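Local structure of glutamine synthetase (Helicobacter pylori, 5ZLI) at residues Q123-S128 against A383-G388; F142-S147 against T204-V209; G166-D171 against V224-G229. The protein is a glutamine synthetase of the I-beta type, a twelve-subunit enzyme whose chain pairs a beta-Grasp domain with a larger catalytic domain. One frame throughout, in Å; residues are numbered along the deposited sequence.

In the fold
All three contacts lie within the catalytic domain, and strand 133-145 ties them together. Contact 1 packs helix 114-128, which precedes this strand in the chain, against helix 377-393. Contact 2 rests helix 200-212 on the strand's far end, and contact 3 joins a loop to the turn that leads into the neighbouring strand 228-237. Contacts 2 and 3 have centres 15 Å apart and meet through the sheet, where F142 O and G229 N (2.9 Å) probably form a hydrogen bond. Contact 1 stands apart, its centre 34 Å from that of contact 2 and 41 Å from that of contact 3. Contacts 2 and 3 both touch a second subunit.

Contact 1. Residues Q123-S128 against A383-G388; sequences QHLKDS and AILMAG
H124 and L125 of helix 114-128 meet M386 and L385 of helix 377-393 in a helix-helix packing of the catalytic domain, carried entirely by side chains. One half of the contact is aliphatic. CD2 of L125 reaches both methyls of L385, 4.1 Å from its CD1 and equally far from its CD2, so the tip of one leucine branch meets the fork of the other. The two leucine side chains run at about a right angle, and the backbones stay well separated, L125 CA lying 8.5 Å from L385 CA.

The other half is a Met-aromatic contact. M386 puts its methyl CE 3.8 Å from ND1 of the H124 imidazole, and SD lies 3.9 Å from the same nitrogen. The sulfur approaches the ring obliquely, 4.7 Å from SD to the centroid of the H124 ring and 53° off its normal. The M386 chain folds back at both chi2 (-58°) and chi3 (-71°). This double bend carries SD and CE across to the imidazole, although the CB of M386 does not point at the opposing helix.

A second shell closes around these four residues. L125 and L385 both touch A134 of strand 133-145, which seats the leucine pair against the sheet, while H124 packs on S443, and M386 on E442 and V445. One turn further along helix 377-393, H124, L125 and S128 touch M389, extending the same interface to S128, whose hydroxyl folds back: OG donates to the carbonyl O of L125 at 3.1 Å, tilted slightly from the carbonyl plane.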
loop_
_atom_site.group_PDB
_atom_site.type_symbol
_atom_site.label_atom_id
_atom_site.label_comp_id
_atom_site.label_asym_id
_atom_site.label_seq_id
_atom_site.Cartn_x
_atom_site.Cartn_y
_atom_site.Cartn_z
ATOM N N GLN B 123 61.101 20.188 18.230
ATOM C CA GLN B 123 62.241 20.470 19.088
ATOM C C GLN B 123 63.561 20.153 18.397
ATOM O O GLN B 123 64.561 20.821 18.674
ATOM C CB GLN B 123 62.088 19.723 20.410
ATOM C CG GLN B 123 61.315 20.530 21.489
ATOM C CD GLN B 123 59.859 20.961 21.112
ATOM O OE1 GLN B 123 59.414 20.878 19.960
ATOM N NE2 GLN B 123 59.124 21.421 22.118
ATOM N N HIS B 124 63.578 19.185 17.468
ATOM C CA HIS B 124 64.776 18.940 16.663
ATOM C C HIS B 124 65.195 20.168 15.871
ATOM O O HIS B 124 66.373 20.285 15.540
ATOM C CB HIS B 124 64.588 17.769 15.683
ATOM C CG HIS B 124 65.689 17.649 14.667
ATOM N ND1 HIS B 124 65.515 17.952 13.334
ATOM C CD2 HIS B 124 66.988 17.284 14.800
ATOM C CE1 HIS B 124 66.655 17.772 12.689
ATOM N NE2 HIS B 124 67.566 17.368 13.557
ATOM N N LEU B 125 64.268 21.079 15.550
ATOM C CA LEU B 125 64.644 22.282 14.813
ATOM C C LEU B 125 65.302 23.315 15.726
ATOM O O LEU B 125 66.381 23.835 15.411
ATOM C CB LEU B 125 63.423 22.886 14.104
ATOM C CG LEU B 125 63.520 24.247 13.376
ATOM C CD1 LEU B 125 64.567 24.236 12.241
ATOM C CD2 LEU B 125 62.157 24.725 12.866
ATOM N N LYS B 126 64.675 23.632 16.860
ATOM C CA LYS B 126 65.288 24.585 17.772
ATOM C C LYS B 126 66.670 24.106 18.219
ATOM O O LYS B 126 67.562 24.930 18.447
ATOM C CB LYS B 126 64.359 24.843 18.962
ATOM C CG LYS B 126 64.033 23.602 19.749
ATOM C CD LYS B 126 63.087 23.868 20.902
ATOM C CE LYS B 126 63.826 24.285 22.176
ATOM N NZ LYS B 126 63.061 23.857 23.386
ATOM N N ASP B 127 66.885 22.785 18.299
ATOM C CA ASP B 127 68.185 22.272 18.719
ATOM C C ASP B 127 69.238 22.458 17.652
ATOM O O ASP B 127 70.397 22.743 17.975
ATOM C CB ASP B 127 68.101 20.772 19.034
ATOM C CG ASP B 127 67.314 20.458 20.297
ATOM O OD1 ASP B 127 66.766 21.400 20.913
ATOM O OD2 ASP B 127 67.219 19.248 20.644
ATOM N N SER B 128 68.849 22.347 16.381
ATOM C CA SER B 128 69.800 22.461 15.281
ATOM C C SER B 128 70.186 23.899 14.977
ATOM O O SER B 128 71.075 24.112 14.142
ATOM C CB SER B 128 69.267 21.786 14.016
ATOM O OG SER B 128 68.269 22.552 13.381
ATOM N N ALA B 383 56.577 15.335 9.684
ATOM C CA ALA B 383 57.334 14.865 8.518
ATOM C C ALA B 383 57.642 15.986 7.507
ATOM O O ALA B 383 58.738 16.043 6.944
ATOM C CB ALA B 383 56.581 13.710 7.856
ATOM N N ILE B 384 56.690 16.869 7.234
ATOM C CA ILE B 384 56.987 17.978 6.331
ATOM C C ILE B 384 58.163 18.788 6.844
ATOM O O ILE B 384 59.051 19.175 6.065
ATOM C CB ILE B 384 55.735 18.838 6.112
ATOM C CG1 ILE B 384 54.868 18.155 5.054
ATOM C CG2 ILE B 384 56.108 20.247 5.739
ATOM C CD1 ILE B 384 53.427 18.529 5.112
ATOM N N LEU B 385 58.207 19.045 8.159
ATOM C CA LEU B 385 59.325 19.817 8.689
ATOM C C LEU B 385 60.627 19.037 8.618
ATOM O O LEU B 385 61.660 19.597 8.263
ATOM C CB LEU B 385 59.037 20.286 10.103
ATOM C CG LEU B 385 60.258 20.992 10.693
ATOM C CD1 LEU B 385 60.627 22.293 9.964
ATOM C CD2 LEU B 385 59.995 21.278 12.188
ATOM N N MET B 386 60.598 17.739 8.909
ATOM C CA MET B 386 61.821 16.941 8.817
ATOM C C MET B 386 62.347 16.868 7.391
ATOM O O MET B 386 63.550 16.686 7.187
ATOM C CB MET B 386 61.603 15.516 9.325
ATOM C CG MET B 386 61.260 15.344 10.791
ATOM S SD MET B 386 62.427 15.996 11.987
ATOM C CE MET B 386 63.806 14.865 11.815
ATOM N N ALA B 387 61.480 16.989 6.393
ATOM C CA ALA B 387 61.962 16.925 5.021
ATOM C C ALA B 387 62.499 18.254 4.545
ATOM O O ALA B 387 63.412 18.286 3.710
ATOM C CB ALA B 387 60.856 16.482 4.078
ATOM N N GLY B 388 61.909 19.352 5.014
ATOM C CA GLY B 388 62.449 20.647 4.670
ATOM C C GLY B 388 63.788 20.900 5.322
ATOM O O GLY B 388 64.684 21.475 4.696
#

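Contact 2. Residues F142-S147 against T204-V209; sequences FFIFDS and TEIVKV
I144 on strand 133-145 and I206 on helix 200-212 mark the closest approach of the two backbones, their CA atoms 11.5 Å apart, a helix laid on the face of the mostly antiparallel sheet of the catalytic domain. At this spacing side chains alone bridge the layers. F142 and I144, two residues apart on the extended strand, both point toward the helix, and I206 points back at them.

The contact converges on a single methyl. CD1 of I206 lies 4.1 Å from CD1 of I144, the two isoleucines meeting tip to tip, and 4.2 Å from CZ of F142. The phenyl ring comes from the direction opposite to I206 and presents its far end, with the methyl approaching its plane obliquely. CG1 of I206 is anti to its own carbonyl carbon and the chain continues nearly straight (chi2 168°), which extends CD1 to the strand. With CG between the backbone N and the carbonyl carbon (chi1 60°), the F142 ring extends toward the helix, and CZ is its atom that meets I206.

I206 also packs on V252 and V255 of helix 238-258, and F265 meets the F142 ring, so the small apolar contact belongs to a larger buried layer. On its outer side helix 200-212 faces a neighbouring subunit, where K208 NZ forms a salt bridge with E25 OE1 of that subunit. The alternate residues F143 and F145 point to the other side of the sheet, where CB of F143 sits 3.5 Å above the F145 ring plane, offset toward the rim.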
loop_
_atom_site.group_PDB
_atom_site.type_symbol
_atom_site.label_atom_id
_atom_site.label_comp_id
_atom_site.label_asym_id
_atom_site.label_seq_id
_atom_site.Cartn_x
_atom_site.Cartn_y
_atom_site.Cartn_z
ATOM N N PHE B 142 36.200 20.380 3.341
ATOM C CA PHE B 142 35.330 19.326 3.834
ATOM C C PHE B 142 34.018 19.339 3.073
ATOM O O PHE B 142 33.810 20.122 2.153
ATOM C CB PHE B 142 35.048 19.486 5.310
ATOM C CG PHE B 142 34.373 20.776 5.649
ATOM C CD1 PHE B 142 33.015 20.924 5.495
ATOM C CD2 PHE B 142 35.111 21.828 6.158
ATOM C CE1 PHE B 142 32.402 22.118 5.815
ATOM C CE2 PHE B 142 34.516 22.983 6.492
ATOM C CZ PHE B 142 33.143 23.145 6.315
ATOM N N PHE B 143 33.147 18.422 3.452
ATOM C CA PHE B 143 31.860 18.229 2.816
ATOM C C PHE B 143 30.818 18.056 3.897
ATOM O O PHE B 143 31.061 17.413 4.920
ATOM C CB PHE B 143 31.818 16.990 1.921
ATOM C CG PHE B 143 32.447 17.174 0.583
ATOM C CD1 PHE B 143 31.689 17.627 -0.498
ATOM C CD2 PHE B 143 33.788 16.882 0.392
ATOM C CE1 PHE B 143 32.261 17.802 -1.743
ATOM C CE2 PHE B 143 34.373 17.045 -0.853
ATOM C CZ PHE B 143 33.613 17.507 -1.929
ATOM N N ILE B 144 29.642 18.572 3.650
ATOM C CA ILE B 144 28.538 18.357 4.547
ATOM C C ILE B 144 27.469 17.671 3.744
ATOM O O ILE B 144 26.918 18.254 2.808
ATOM C CB ILE B 144 28.030 19.648 5.164
ATOM C CG1 ILE B 144 29.134 20.198 6.073
ATOM C CG2 ILE B 144 26.651 19.386 5.818
ATOM C CD1 ILE B 144 28.684 21.253 7.060
ATOM N N PHE B 145 27.242 16.413 4.040
ATOM C CA PHE B 145 26.254 15.625 3.336
ATOM C C PHE B 145 24.971 15.481 4.158
ATOM O O PHE B 145 24.916 15.812 5.346
ATOM C CB PHE B 145 26.874 14.274 2.966
ATOM C CG PHE B 145 27.998 14.366 1.930
ATOM C CD1 PHE B 145 27.783 15.021 0.699
ATOM C CD2 PHE B 145 29.239 13.783 2.171
ATOM C CE1 PHE B 145 28.782 15.096 -0.258
ATOM C CE2 PHE B 145 30.252 13.846 1.215
ATOM C CZ PHE B 145 30.026 14.501 0.005
ATOM N N ASP B 146 23.907 15.033 3.489
ATOM C CA ASP B 146 22.670 14.677 4.190
ATOM C C ASP B 146 22.691 13.238 4.665
ATOM O O ASP B 146 22.170 12.921 5.742
ATOM C CB ASP B 146 21.433 14.899 3.304
ATOM C CG ASP B 146 21.265 16.337 2.899
ATOM O OD1 ASP B 146 21.625 17.204 3.728
ATOM O OD2 ASP B 146 20.758 16.605 1.785
ATOM N N SER B 147 23.277 12.371 3.853
ATOM C CA SER B 147 23.217 10.943 4.063
ATOM C C SER B 147 24.464 10.278 3.512
ATOM O O SER B 147 25.039 10.706 2.510
ATOM C CB SER B 147 21.981 10.355 3.374
ATOM O OG SER B 147 21.979 8.932 3.399
ATOM N N THR B 204 28.626 29.571 8.680
ATOM C CA THR B 204 28.678 30.633 9.665
ATOM C C THR B 204 28.585 30.088 11.087
ATOM O O THR B 204 29.220 30.627 12.004
ATOM C CB THR B 204 27.561 31.623 9.370
ATOM O OG1 THR B 204 27.865 32.306 8.145
ATOM C CG2 THR B 204 27.454 32.611 10.451
ATOM N N GLU B 205 27.780 29.042 11.304
ATOM C CA GLU B 205 27.658 28.474 12.649
ATOM C C GLU B 205 28.911 27.705 13.055
ATOM O O GLU B 205 29.222 27.606 14.246
ATOM C CB GLU B 205 26.422 27.582 12.741
ATOM C CG GLU B 205 26.263 26.795 14.055
ATOM C CD GLU B 205 24.962 25.968 14.067
ATOM O OE1 GLU B 205 24.305 25.909 12.991
ATOM O OE2 GLU B 205 24.607 25.369 15.123
ATOM N N ILE B 206 29.612 27.116 12.089
ATOM C CA ILE B 206 30.888 26.458 12.373
ATOM C C ILE B 206 31.916 27.450 12.924
ATOM O O ILE B 206 32.427 27.293 14.037
ATOM C CB ILE B 206 31.388 25.739 11.108
ATOM C CG1 ILE B 206 30.516 24.484 10.916
ATOM C CG2 ILE B 206 32.854 25.439 11.171
ATOM C CD1 ILE B 206 30.628 23.776 9.595
ATOM N N VAL B 207 32.237 28.492 12.164
ATOM C CA VAL B 207 33.247 29.418 12.661
ATOM C C VAL B 207 32.810 30.096 13.961
ATOM O O VAL B 207 33.650 30.526 14.752
ATOM C CB VAL B 207 33.641 30.426 11.568
ATOM C CG1 VAL B 207 33.620 29.762 10.201
ATOM C CG2 VAL B 207 32.747 31.571 11.620
ATOM N N LYS B 208 31.517 30.200 14.230
ATOM C CA LYS B 208 31.170 30.669 15.565
ATOM C C LYS B 208 31.704 29.706 16.615
ATOM O O LYS B 208 32.262 30.125 17.631
ATOM C CB LYS B 208 29.663 30.852 15.709
ATOM C CG LYS B 208 29.199 32.219 15.280
ATOM C CD LYS B 208 29.951 33.265 16.075
ATOM C CE LYS B 208 30.318 34.464 15.220
ATOM N NZ LYS B 208 29.108 35.281 14.948
ATOM N N VAL B 209 31.605 28.409 16.351
ATOM C CA VAL B 209 32.022 27.446 17.349
ATOM C C VAL B 209 33.523 27.243 17.301
ATOM O O VAL B 209 34.140 26.948 18.333
ATOM C CB VAL B 209 31.258 26.125 17.196
ATOM C CG1 VAL B 209 31.768 25.111 18.215
ATOM C CG2 VAL B 209 29.791 26.356 17.402
#

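Contact 3. Residues G166-D171 against V224-G229; sequences GEWNRD and VAQAQG
G166 and Q226 bring two loop backbones to within 6.2 Å at their CA atoms, one just before a short 3-10 segment (E167-W168), the other at the second position of a type I beta turn from A225 to Q228. This loop-to-turn junction of the catalytic domain is held by the side chain of Q226, which stretches out of its turn, extended beyond CG (chi2 -177°), and sets its amide against three consecutive residues.

The carbonyl end makes the polar link. E167 N donates to Q226 OE1 at 2.9 Å, with an N-H...O angle of 155° and the donor in the carbonyl plane, so the buried glutamine oxygen accepts the first N-H of the 3-10 segment. CA of G166 lies 3.3 Å from the same oxygen. The other end of the amide turns to the indole: Q226 NE2 is 3.9 Å from CZ3 of W168, with the ring and amide planes 58° apart, an oblique packing contact. The indole also folds back over its own loop, G166 CA sitting 3.6 Å above the centre of one ring face; the lack of a side chain on G166 allows this close cover.

The E167 carboxylate pairs instead with R170, E167 OE2 lying 3.0 Å from R170 NH2 in a salt bridge, and OE2 also accepts from K186 N. A neighbouring subunit approaches both halves of the junction, with its N155 against W168 and its S154 against Q226. The turn that holds Q226 is braced by the side chain of Q228, whose NE2 is hydrogen-bonded to S276 OG and G275 O while OE1 accepts the backbone N of A225 at 3.1 Å.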
loop_
_atom_site.group_PDB
_atom_site.type_symbol
_atom_site.label_atom_id
_atom_site.label_comp_id
_atom_site.label_asym_id
_atom_site.label_seq_id
_atom_site.Cartn_x
_atom_site.Cartn_y
_atom_site.Cartn_z
ATOM N N GLY B 166 23.070 18.104 -4.799
ATOM C CA GLY B 166 23.708 17.255 -5.785
ATOM C C GLY B 166 22.932 17.188 -7.088
ATOM O O GLY B 166 21.709 17.054 -7.100
ATOM N N GLU B 167 23.670 17.252 -8.202
ATOM C CA GLU B 167 23.078 17.076 -9.524
ATOM C C GLU B 167 22.195 15.834 -9.594
ATOM O O GLU B 167 21.220 15.798 -10.354
ATOM C CB GLU B 167 24.174 16.958 -10.584
ATOM C CG GLU B 167 24.834 18.251 -11.040
ATOM C CD GLU B 167 25.776 18.036 -12.252
ATOM O OE1 GLU B 167 26.159 16.862 -12.491
ATOM O OE2 GLU B 167 26.125 19.024 -12.967
ATOM N N TRP B 168 22.525 14.801 -8.822
ATOM C CA TRP B 168 21.660 13.638 -8.756
ATOM C C TRP B 168 20.306 13.938 -8.117
ATOM O O TRP B 168 19.415 13.090 -8.170
ATOM C CB TRP B 168 22.350 12.528 -7.969
ATOM C CG TRP B 168 22.710 12.920 -6.579
ATOM C CD1 TRP B 168 21.915 12.820 -5.482
ATOM C CD2 TRP B 168 23.957 13.451 -6.127
ATOM N NE1 TRP B 168 22.578 13.270 -4.373
ATOM C CE2 TRP B 168 23.836 13.668 -4.740
ATOM C CE3 TRP B 168 25.160 13.769 -6.756
ATOM C CZ2 TRP B 168 24.873 14.177 -3.969
ATOM C CZ3 TRP B 168 26.192 14.278 -5.987
ATOM C CH2 TRP B 168 26.040 14.475 -4.608
ATOM N N ASN B 169 20.096 15.116 -7.544
ATOM C CA ASN B 169 18.790 15.408 -6.972
ATOM C C ASN B 169 17.989 16.413 -7.791
ATOM O O ASN B 169 16.968 16.921 -7.308
ATOM C CB ASN B 169 18.930 15.865 -5.527
ATOM C CG ASN B 169 19.066 14.703 -4.578
ATOM O OD1 ASN B 169 18.741 13.568 -4.926
ATOM N ND2 ASN B 169 19.570 14.970 -3.376
ATOM N N ARG B 170 18.416 16.694 -9.027
ATOM C CA ARG B 170 17.746 17.699 -9.845
ATOM C C ARG B 170 16.294 17.349 -10.138
ATOM O O ARG B 170 15.519 18.231 -10.515
ATOM C CB ARG B 170 18.513 17.876 -11.141
ATOM C CG ARG B 170 19.762 18.707 -10.939
ATOM C CD ARG B 170 19.932 19.660 -12.062
ATOM N NE ARG B 170 21.164 19.424 -12.780
ATOM C CZ ARG B 170 22.225 20.207 -12.653
ATOM N NH1 ARG B 170 22.154 21.256 -11.827
ATOM N NH2 ARG B 170 23.331 19.959 -13.358
ATOM N N ASP B 171 15.928 16.080 -9.962
ATOM C CA ASP B 171 14.651 15.481 -10.324
ATOM C C ASP B 171 13.911 14.861 -9.157
ATOM O O ASP B 171 12.734 14.525 -9.299
ATOM C CB ASP B 171 14.928 14.398 -11.364
ATOM C CG ASP B 171 16.184 13.613 -11.002
ATOM O OD1 ASP B 171 16.326 13.204 -9.805
ATOM O OD2 ASP B 171 17.068 13.510 -11.902
ATOM N N VAL B 224 34.557 24.348 -4.349
ATOM C CA VAL B 224 34.289 24.084 -5.769
ATOM C C VAL B 224 33.344 22.890 -5.961
ATOM O O VAL B 224 32.495 22.895 -6.859
ATOM C CB VAL B 224 35.604 23.880 -6.548
ATOM C CG1 VAL B 224 35.314 23.317 -7.923
ATOM C CG2 VAL B 224 36.376 25.169 -6.635
ATOM N N ALA B 225 33.534 21.817 -5.204
ATOM C CA ALA B 225 32.637 20.671 -5.306
ATOM C C ALA B 225 31.291 20.979 -4.638
ATOM O O ALA B 225 31.127 21.970 -3.926
ATOM C CB ALA B 225 33.258 19.437 -4.675
ATOM N N GLN B 226 30.324 20.093 -4.865
ATOM C CA GLN B 226 28.920 20.441 -4.663
ATOM C C GLN B 226 28.567 20.678 -3.189
ATOM O O GLN B 226 27.806 21.600 -2.885
ATOM C CB GLN B 226 28.044 19.368 -5.287
ATOM C CG GLN B 226 28.372 19.187 -6.736
ATOM C CD GLN B 226 27.488 18.200 -7.408
ATOM O OE1 GLN B 226 26.284 18.388 -7.499
ATOM N NE2 GLN B 226 28.083 17.111 -7.876
ATOM N N ALA B 227 29.041 19.859 -2.254
ATOM C CA ALA B 227 28.673 20.091 -0.853
ATOM C C ALA B 227 29.874 20.532 -0.023
ATOM O O ALA B 227 29.925 20.324 1.190
ATOM C CB ALA B 227 28.025 18.862 -0.217
ATOM N N GLN B 228 30.829 21.162 -0.672
ATOM C CA GLN B 228 32.146 21.356 -0.118
ATOM C C GLN B 228 32.238 22.735 0.525
ATOM O O GLN B 228 31.517 23.673 0.159
ATOM C CB GLN B 228 33.198 21.201 -1.213
ATOM C CG GLN B 228 34.483 20.617 -0.705
ATOM C CD GLN B 228 35.547 20.556 -1.752
ATOM O OE1 GLN B 228 35.421 21.152 -2.820
ATOM N NE2 GLN B 228 36.627 19.870 -1.445
ATOM N N GLY B 229 33.160 22.850 1.478
ATOM C CA GLY B 229 33.316 24.063 2.256
ATOM C C GLY B 229 34.720 24.126 2.808
ATOM O O GLY B 229 35.498 23.180 2.677
#